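Local coordinates for protein LD10117p (Drosophila melanogaster, PDB 5HJQ) that acts as a GTPase-activating protein for Rab35 in synaptic vesicle protein recycling and binds phosphoinositides through its TBC domain, at residues Lys98-Leu101 with Arg102-Trp106; Glu322-Pro325 with Asp326-Lys329; Leu350-Ala353 with Ala354-Arg358. All coordinates share one frame; numbering follows the deposited sequence.

Contact 1: Lys98-Leu101 with Arg102-Trp106; sequences KNIL and RENSW. With I3P (D-myo-inositol-1,4,5-triphosphate), chain B.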
loop_
_atom_site.group_PDB
_atom_site.type_symbol
_atom_site.label_atom_id
_atom_site.label_comp_id
_atom_site.label_asym_id
_atom_site.label_seq_id
_atom_site.Cartn_x
_atom_site.Cartn_y
_atom_site.Cartn_z
ATOM N N LYS A 98 -4.619 17.085 2.931
ATOM C CA LYS A 98 -5.108 15.965 2.131
ATOM C C LYS A 98 -5.140 16.319 0.650
ATOM O O LYS A 98 -4.711 15.533 -0.193
ATOM C CB LYS A 98 -6.505 15.533 2.591
ATOM C CG LYS A 98 -7.119 14.434 1.732
ATOM C CD LYS A 98 -8.474 13.980 2.265
ATOM C CE LYS A 98 -9.538 15.049 2.078
ATOM N NZ LYS A 98 -10.884 14.551 2.478
ATOM N N ASN A 99 -5.638 17.513 0.345
ATOM C CA ASN A 99 -5.763 17.954 -1.039
ATOM C C ASN A 99 -4.424 18.313 -1.668
ATOM O O ASN A 99 -4.220 18.099 -2.858
ATOM C CB ASN A 99 -6.723 19.141 -1.131
ATOM C CG ASN A 99 -8.181 18.708 -1.130
ATOM O OD1 ASN A 99 -8.715 18.296 -2.159
ATOM N ND2 ASN A 99 -8.828 18.796 0.027
ATOM N N ILE A 100 -3.510 18.852 -0.867
ATOM C CA ILE A 100 -2.168 19.149 -1.353
ATOM C C ILE A 100 -1.464 17.856 -1.743
ATOM O O ILE A 100 -0.843 17.767 -2.804
ATOM C CB ILE A 100 -1.331 19.897 -0.298
ATOM C CG1 ILE A 100 -1.832 21.334 -0.148
ATOM C CG2 ILE A 100 0.145 19.891 -0.673
ATOM C CD1 ILE A 100 -1.404 21.989 1.132
ATOM N N LEU A 101 -1.580 16.852 -0.882
ATOM C CA LEU A 101 -0.981 15.549 -1.133
ATOM C C LEU A 101 -1.541 14.907 -2.400
ATOM O O LEU A 101 -0.816 14.237 -3.137
ATOM C CB LEU A 101 -1.202 14.626 0.063
ATOM C CG LEU A 101 -0.447 15.008 1.338
ATOM C CD1 LEU A 101 -1.053 14.306 2.535
ATOM C CD2 LEU A 101 1.041 14.682 1.217
ATOM N N ARG A 102 -2.830 15.125 -2.650
ATOM C CA ARG A 102 -3.482 14.568 -3.832
ATOM C C ARG A 102 -3.009 15.224 -5.128
ATOM O O ARG A 102 -2.872 14.556 -6.153
ATOM C CB ARG A 102 -5.007 14.694 -3.719
ATOM C CG ARG A 102 -5.641 13.816 -2.649
ATOM C CD ARG A 102 -7.157 13.971 -2.631
ATOM N NE ARG A 102 -7.785 13.181 -1.575
ATOM C CZ ARG A 102 -9.099 13.097 -1.388
ATOM N NH1 ARG A 102 -9.925 13.754 -2.189
ATOM N NH2 ARG A 102 -9.587 12.351 -0.406
ATOM N N GLU A 103 -2.749 16.530 -5.080
ATOM C CA GLU A 103 -2.480 17.285 -6.305
ATOM C C GLU A 103 -1.006 17.598 -6.556
ATOM O O GLU A 103 -0.595 17.760 -7.710
ATOM C CB GLU A 103 -3.280 18.586 -6.301
ATOM C CG GLU A 103 -4.713 18.422 -5.835
ATOM C CD GLU A 103 -5.714 19.053 -6.786
ATOM O OE1 GLU A 103 -5.376 19.202 -7.980
ATOM O OE2 GLU A 103 -6.843 19.378 -6.351
ATOM N N ASN A 104 -0.211 17.673 -5.493
ATOM C CA ASN A 104 1.216 17.930 -5.651
ATOM C C ASN A 104 1.984 16.660 -5.999
ATOM O O ASN A 104 2.154 15.769 -5.163
ATOM C CB ASN A 104 1.800 18.565 -4.389
ATOM C CG ASN A 104 1.479 20.044 -4.275
ATOM O OD1 ASN A 104 2.342 20.905 -4.481
ATOM N ND2 ASN A 104 0.231 20.350 -3.947
ATOM N N SER A 105 2.448 16.589 -7.242
ATOM C CA SER A 105 3.202 15.438 -7.716
ATOM C C SER A 105 4.705 15.671 -7.599
ATOM O O SER A 105 5.397 15.820 -8.609
ATOM C CB SER A 105 2.829 15.120 -9.165
ATOM O OG SER A 105 3.524 13.979 -9.632
ATOM N N TRP A 106 5.199 15.710 -6.364
ATOM C CA TRP A 106 6.629 15.841 -6.111
ATOM C C TRP A 106 7.391 14.733 -6.823
ATOM O O TRP A 106 6.977 13.574 -6.788
ATOM C CB TRP A 106 6.925 15.795 -4.612
ATOM C CG TRP A 106 6.268 16.884 -3.824
ATOM C CD1 TRP A 106 6.620 18.200 -3.795
ATOM C CD2 TRP A 106 5.152 16.747 -2.935
ATOM N NE1 TRP A 106 5.791 18.894 -2.948
ATOM C CE2 TRP A 106 4.881 18.024 -2.408
ATOM C CE3 TRP A 106 4.361 15.669 -2.531
ATOM C CZ2 TRP A 106 3.849 18.253 -1.500
ATOM C CZ3 TRP A 106 3.333 15.899 -1.633
ATOM C CH2 TRP A 106 3.088 17.181 -1.127
HETATM C C1 I3P B . -17.136 11.403 0.457
HETATM C C2 I3P B . -17.940 12.148 1.508
HETATM C C3 I3P B . -17.529 11.775 2.933
HETATM C C4 I3P B . -16.076 11.356 3.160
HETATM C C5 I3P B . -15.146 11.208 1.960
HETATM C C6 I3P B . -15.693 11.758 0.635
HETATM O O1 I3P B . -17.517 11.762 -0.884
HETATM O O2 I3P B . -17.741 13.520 1.334
HETATM O O3 I3P B . -17.801 12.886 3.783
HETATM O O4 I3P B . -16.104 10.092 3.852
HETATM O O5 I3P B . -13.936 11.863 2.253
HETATM O O6 I3P B . -14.955 11.216 -0.455
HETATM P P1 I3P B . -19.022 12.190 -1.249
HETATM O O11 I3P B . -19.309 13.543 -0.700
HETATM O O12 I3P B . -19.159 12.241 -2.754
HETATM O O13 I3P B . -20.027 11.163 -0.693
HETATM P P4 I3P B . -15.602 10.057 5.377
HETATM O O41 I3P B . -15.305 11.464 5.838
HETATM O O42 I3P B . -14.334 9.206 5.466
HETATM O O43 I3P B . -16.703 9.436 6.269
HETATM P P5 I3P B . -12.610 11.396 1.544
HETATM O O51 I3P B . -11.439 11.970 2.254
HETATM O O52 I3P B . -12.518 9.892 1.582
HETATM O O53 I3P B . -12.591 11.862 0.111
HETATM O O HOH W 1 -9.798 16.285 -3.636
#

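Contact 2: Glu322-Pro325 with Asp326-Lys329; sequences EWSP and DNIK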
loop_
_atom_site.group_PDB
_atom_site.type_symbol
_atom_site.label_atom_id
_atom_site.label_comp_id
_atom_site.label_asym_id
_atom_site.label_seq_id
_atom_site.Cartn_x
_atom_site.Cartn_y
_atom_site.Cartn_z
ATOM N N GLU A 322 -3.099 -7.991 -25.928
ATOM C CA GLU A 322 -2.947 -9.234 -25.175
ATOM C C GLU A 322 -4.106 -9.476 -24.224
ATOM O O GLU A 322 -4.353 -10.610 -23.803
ATOM C CB GLU A 322 -1.653 -9.203 -24.351
ATOM C CG GLU A 322 -1.239 -7.793 -23.987
ATOM C CD GLU A 322 0.156 -7.691 -23.414
ATOM O OE1 GLU A 322 0.520 -8.524 -22.560
ATOM O OE2 GLU A 322 0.894 -6.770 -23.825
ATOM N N TRP A 323 -4.795 -8.403 -23.853
ATOM C CA TRP A 323 -5.853 -8.488 -22.854
ATOM C C TRP A 323 -7.202 -8.808 -23.504
ATOM O O TRP A 323 -8.252 -8.352 -23.053
ATOM C CB TRP A 323 -5.922 -7.188 -22.041
ATOM C CG TRP A 323 -4.554 -6.626 -21.689
ATOM C CD1 TRP A 323 -3.989 -5.487 -22.174
ATOM C CD2 TRP A 323 -3.581 -7.200 -20.806
ATOM N NE1 TRP A 323 -2.746 -5.297 -21.642
ATOM C CE2 TRP A 323 -2.465 -6.338 -20.803
ATOM C CE3 TRP A 323 -3.545 -8.355 -20.019
ATOM C CZ2 TRP A 323 -1.331 -6.592 -20.046
ATOM C CZ3 TRP A 323 -2.413 -8.604 -19.266
ATOM C CH2 TRP A 323 -1.321 -7.725 -19.286
ATOM N N SER A 324 -7.153 -9.602 -24.569
ATOM C CA SER A 324 -8.349 -10.187 -25.161
ATOM C C SER A 324 -8.813 -11.326 -24.254
ATOM O O SER A 324 -7.998 -11.899 -23.529
ATOM C CB SER A 324 -8.066 -10.687 -26.583
ATOM O OG SER A 324 -7.267 -11.858 -26.567
ATOM N N PRO A 325 -10.120 -11.651 -24.281
ATOM C CA PRO A 325 -10.684 -12.676 -23.392
ATOM C C PRO A 325 -9.921 -14.000 -23.399
ATOM O O PRO A 325 -9.793 -14.639 -22.356
ATOM C CB PRO A 325 -12.096 -12.874 -23.949
ATOM C CG PRO A 325 -12.442 -11.562 -24.544
ATOM C CD PRO A 325 -11.160 -11.016 -25.112
ATOM N N ASP A 326 -9.407 -14.389 -24.562
ATOM C CA ASP A 326 -8.791 -15.701 -24.733
ATOM C C ASP A 326 -7.461 -15.852 -23.995
ATOM O O ASP A 326 -7.089 -16.957 -23.599
ATOM C CB ASP A 326 -8.589 -15.987 -26.221
ATOM C CG ASP A 326 -9.811 -15.640 -27.049
ATOM O OD1 ASP A 326 -10.731 -16.480 -27.135
ATOM O OD2 ASP A 326 -9.852 -14.526 -27.612
ATOM N N ASN A 327 -6.744 -14.748 -23.814
ATOM C CA ASN A 327 -5.443 -14.800 -23.155
ATOM C C ASN A 327 -5.546 -14.641 -21.644
ATOM O O ASN A 327 -4.662 -15.077 -20.907
ATOM C CB ASN A 327 -4.512 -13.724 -23.713
ATOM C CG ASN A 327 -4.512 -13.674 -25.226
ATOM O OD1 ASN A 327 -4.749 -12.623 -25.823
ATOM N ND2 ASN A 327 -4.245 -14.811 -25.856
ATOM N N ILE A 328 -6.626 -14.015 -21.185
ATOM C CA ILE A 328 -6.751 -13.669 -19.774
ATOM C C ILE A 328 -7.730 -14.550 -19.000
ATOM O O ILE A 328 -7.679 -14.588 -17.771
ATOM C CB ILE A 328 -7.188 -12.199 -19.596
ATOM C CG1 ILE A 328 -8.701 -12.056 -19.778
ATOM C CG2 ILE A 328 -6.431 -11.303 -20.558
ATOM C CD1 ILE A 328 -9.232 -10.683 -19.432
ATOM N N LYS A 329 -8.617 -15.253 -19.705
ATOM C CA LYS A 329 -9.628 -16.069 -19.037
ATOM C C LYS A 329 -8.968 -17.166 -18.205
ATOM O O LYS A 329 -9.509 -17.600 -17.191
ATOM C CB LYS A 329 -10.599 -16.688 -20.054
ATOM C CG LYS A 329 -10.332 -18.150 -20.364
ATOM C CD LYS A 329 -11.488 -18.797 -21.103
ATOM C CE LYS A 329 -11.320 -20.310 -21.145
ATOM N NZ LYS A 329 -11.202 -20.889 -19.778
#

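Contact 3: Leu350-Ala353 with Ala354-Arg358; sequences LLHA and AFSIR. With I3P (D-myo-inositol-1,4,5-triphosphate), chain B.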
loop_
_atom_site.group_PDB
_atom_site.type_symbol
_atom_site.label_atom_id
_atom_site.label_comp_id
_atom_site.label_asym_id
_atom_site.label_seq_id
_atom_site.Cartn_x
_atom_site.Cartn_y
_atom_site.Cartn_z
ATOM N N LEU A 350 -3.847 8.456 -12.712
ATOM C CA LEU A 350 -4.322 7.353 -11.888
ATOM C C LEU A 350 -4.998 7.892 -10.636
ATOM O O LEU A 350 -6.119 7.502 -10.301
ATOM C CB LEU A 350 -3.163 6.431 -11.507
ATOM C CG LEU A 350 -3.485 5.197 -10.662
ATOM C CD1 LEU A 350 -4.326 4.214 -11.456
ATOM C CD2 LEU A 350 -2.207 4.535 -10.163
ATOM N N LEU A 351 -4.308 8.803 -9.958
ATOM C CA LEU A 351 -4.818 9.410 -8.733
ATOM C C LEU A 351 -6.028 10.309 -8.978
ATOM O O LEU A 351 -6.861 10.483 -8.087
ATOM C CB LEU A 351 -3.719 10.212 -8.033
ATOM C CG LEU A 351 -2.948 9.517 -6.906
ATOM C CD1 LEU A 351 -2.301 8.228 -7.384
ATOM C CD2 LEU A 351 -1.898 10.466 -6.318
ATOM N N HIS A 352 -6.124 10.883 -10.173
ATOM C CA HIS A 352 -7.253 11.749 -10.496
ATOM C C HIS A 352 -8.560 10.956 -10.477
ATOM O O HIS A 352 -9.565 11.397 -9.913
ATOM C CB HIS A 352 -7.062 12.412 -11.861
ATOM C CG HIS A 352 -8.063 13.487 -12.150
ATOM N ND1 HIS A 352 -7.888 14.791 -11.733
ATOM C CD2 HIS A 352 -9.253 13.453 -12.787
ATOM C CE1 HIS A 352 -8.925 15.515 -12.115
ATOM N NE2 HIS A 352 -9.770 14.725 -12.759
ATOM N N ALA A 353 -8.530 9.780 -11.091
ATOM C CA ALA A 353 -9.705 8.914 -11.164
ATOM C C ALA A 353 -10.166 8.466 -9.782
ATOM O O ALA A 353 -11.349 8.547 -9.458
ATOM C CB ALA A 353 -9.411 7.706 -12.037
ATOM N N ALA A 354 -9.216 8.017 -8.967
ATOM C CA ALA A 354 -9.510 7.441 -7.657
ATOM C C ALA A 354 -10.294 8.380 -6.753
ATOM O O ALA A 354 -11.214 7.955 -6.052
ATOM C CB ALA A 354 -8.216 7.021 -6.974
ATOM N N PHE A 355 -9.933 9.657 -6.776
ATOM C CA PHE A 355 -10.554 10.623 -5.884
ATOM C C PHE A 355 -11.765 11.296 -6.524
ATOM O O PHE A 355 -12.441 12.105 -5.892
ATOM C CB PHE A 355 -9.523 11.663 -5.438
ATOM C CG PHE A 355 -8.415 11.084 -4.609
ATOM C CD1 PHE A 355 -8.671 10.586 -3.343
ATOM C CD2 PHE A 355 -7.123 11.017 -5.099
ATOM C CE1 PHE A 355 -7.657 10.046 -2.574
ATOM C CE2 PHE A 355 -6.104 10.476 -4.336
ATOM C CZ PHE A 355 -6.371 9.993 -3.071
ATOM N N SER A 356 -12.038 10.949 -7.777
ATOM C CA SER A 356 -13.269 11.377 -8.434
ATOM C C SER A 356 -14.448 10.550 -7.927
ATOM O O SER A 356 -15.602 10.970 -8.012
ATOM C CB SER A 356 -13.148 11.244 -9.952
ATOM O OG SER A 356 -12.112 12.066 -10.457
ATOM N N ILE A 357 -14.137 9.372 -7.393
ATOM C CA ILE A 357 -15.145 8.403 -6.965
ATOM C C ILE A 357 -15.887 8.843 -5.702
ATOM O O ILE A 357 -15.282 9.049 -4.649
ATOM C CB ILE A 357 -14.505 7.025 -6.724
ATOM C CG1 ILE A 357 -13.965 6.464 -8.043
ATOM C CG2 ILE A 357 -15.511 6.064 -6.111
ATOM C CD1 ILE A 357 -13.144 5.201 -7.890
ATOM N N ARG A 358 -17.205 8.968 -5.820
ATOM C CA ARG A 358 -18.038 9.477 -4.737
ATOM C C ARG A 358 -18.802 8.367 -4.023
ATOM O O ARG A 358 -18.861 7.234 -4.497
ATOM C CB ARG A 358 -19.024 10.513 -5.281
ATOM C CG ARG A 358 -18.386 11.598 -6.148
ATOM C CD ARG A 358 -17.931 12.799 -5.327
ATOM N NE ARG A 358 -16.918 12.445 -4.336
ATOM C CZ ARG A 358 -15.609 12.585 -4.517
ATOM N NH1 ARG A 358 -15.143 13.080 -5.656
ATOM N NH2 ARG A 358 -14.765 12.235 -3.557
HETATM C C1 I3P B . -17.136 11.403 0.457
HETATM C C2 I3P B . -17.940 12.148 1.508
HETATM C C3 I3P B . -17.529 11.775 2.933
HETATM C C4 I3P B . -16.076 11.356 3.160
HETATM C C5 I3P B . -15.146 11.208 1.960
HETATM C C6 I3P B . -15.693 11.758 0.635
HETATM O O1 I3P B . -17.517 11.762 -0.884
HETATM O O2 I3P B . -17.741 13.520 1.334
HETATM O O3 I3P B . -17.801 12.886 3.783
HETATM O O4 I3P B . -16.104 10.092 3.852
HETATM O O5 I3P B . -13.936 11.863 2.253
HETATM O O6 I3P B . -14.955 11.216 -0.455
HETATM P P1 I3P B . -19.022 12.190 -1.249
HETATM O O11 I3P B . -19.309 13.543 -0.700
HETATM O O12 I3P B . -19.159 12.241 -2.754
HETATM O O13 I3P B . -20.027 11.163 -0.693
HETATM P P4 I3P B . -15.602 10.057 5.377
HETATM O O41 I3P B . -15.305 11.464 5.838
HETATM O O42 I3P B . -14.334 9.206 5.466
HETATM O O43 I3P B . -16.703 9.436 6.269
HETATM P P5 I3P B . -12.610 11.396 1.544
HETATM O O51 I3P B . -11.439 11.970 2.254
HETATM O O52 I3P B . -12.518 9.892 1.582
HETATM O O53 I3P B . -12.591 11.862 0.111
#

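Contact 1: Lys98-Leu101 with Arg102-Trp106
K98 and R102 stand one turn apart on helix 94-103 of the TBC domain and reach together for the inositol trisphosphate. They form one wall of the phosphoinositide pocket. The two side chains run side by side and point the same way. K98 has CG anti to its backbone N (chi1 176°) and bends at chi3. This lays its CE over one face of the R102 guanidinium, near the rim, and its CD lies 3.3 Å from R102 NH2. Both cations are there for the same anion, the 5-phosphate. K98 NZ bonds to O51 of the ligand at 2.6 Å. R102 NH2 donates to O53 at 3.1 Å in a nearly straight bond (171°), with the phosphorus in the guanidinium plane. E297 makes a salt bridge with the same NH2, so that nitrogen is shared between the phosphate and a carboxylate. On the more open side, N99 and R102 are linked through a water, which donates to N99 OD1 and accepts from R102 NH1. N99 ND2 bonds to the carbonyl of R95.

The inner face is packed differently. I100 and L101 are buried against helices 82-91 and 113-122. L101 CD2 sits at the edge of the W106 ring, 3.9 Å from W106 CZ3. I100 CG2 comes within 4.0 Å of W106 CH2. The helix ends here, and N104 is the first residue to leave helical geometry. The N104 side chain turns back beside I100, while its OD1 accepts from R80 N. Two bonds therefore grip the carbonyl of I100. N104 N donates to I100 O at 2.8 Å, nearly along the C=O axis. N104 ND2 reaches the same I100 O at 3.0 Å, tilted 23° from the carbonyl plane.

Contact 2: Glu322-Pro325 with Asp326-Lys329
E322 and N327 meet where the loop after helix 300-317 enters the first turn of the short helix 325-328, with S324 at the N-cap, far from the lipid pocket. The carbonyl O of E322 lies 3.1 Å from N327 CB. In the E322 side chain, CG lies over one face of the W323 ring. W323 is buried. Its indole meets I328 at the ring edge, with W323 CE3 4.2 Å from I328 CG2. The two side chains cross at about a right angle. F339 also packs edge-to-face with W323, and I328 rests on F313 and C317 of helix 300-317.

The side chain of S324 makes no capping bond. Its carbonyl does more. S324 O accepts from N327 N at 3.1 Å, with the donor 48° above the carbonyl plane, and takes a weak second bond from I328 N. The same oxygen lies 3.4 Å from I328 CG2. I328 places that methyl anti to its own carbonyl carbon, while CG1 stands between backbone N and carbonyl carbon (chi1 81°).

P325 begins the helix and lies against Y257 of helix 252-261. I328 N makes a weak bond to P325 O. The firmer one comes from K329 N, which donates to P325 O at 3.0 Å.

Contact 3: Leu350-Ala353 with Ala354-Arg358
The C-terminal end of helix 347-356 leads straight into the phosphoinositide pocket of the TBC domain. L351 and F355 lie side by side on its inner face, pointing the same way, with L351 CG 4.2 Å from F355 CE2. F355 CD2 also comes within 3.0 Å of L351 O, obliquely to the ring. F355 touches E297 and R304, while L351 rests on R289 and I290 of helix 284-297. The A354 methyl packs on V308 of helix 300-317.

The outer face is more polar. S356 has OG beside its backbone N (chi1 -62°), which turns the hydroxyl back along the helix. S356 OG donates to H352 O at 2.7 Å, tilted 33° from the carbonyl plane. The backbone bonds around it are longer. A354 N to L350 O and F355 N to L351 O are both weak at 3.4 Å, while S356 N donates to A353 O at 3.0 Å. I357 is no longer helical in phi/psi. R304 NH1 bonds to A354 O and I357 O, which ties the helix end to the pocket.

R358 follows, and its chain bends at chi2 and chi3. The bends bring the guanidinium back to the helix end. R358 NH1 donates to F355 O at 2.9 Å, and R358 NH2 adds a weak bond to the same oxygen. NE and NH2 turn to the ligand, and NH2 serves both. R358 NE makes a weak bond to O12 of the 1-phosphate, and R358 NH2 donates to the ring hydroxyl O6 at 3.3 Å, which lies in the guanidinium plane. The F355 carbonyl is thus placed to hold the guanidinium in position. The negative 1-phosphate and the carbonyl dipole would both favour the positive charge on R358.

From the N terminus, contact 1 comes first, at the end of helix 94-103. Contact 2 follows at the turn into helix 325-328, and contact 3 closes the series at the end of helix 347-356. Each is a local turn within one continuous segment, so none nests in or crosses another. Contacts 1 and 3 are far apart in sequence but touch in space, with R102 CZ 3.2 Å from F355 CD1. Both bind the inositol trisphosphate, one at the 5-phosphate and the other at the 1-phosphate side. Contact 2 lies away from the pocket, its centre about 27 Å from that of contact 3; it joins helices 300-317 and 332-341, with helix 252-261 alongside.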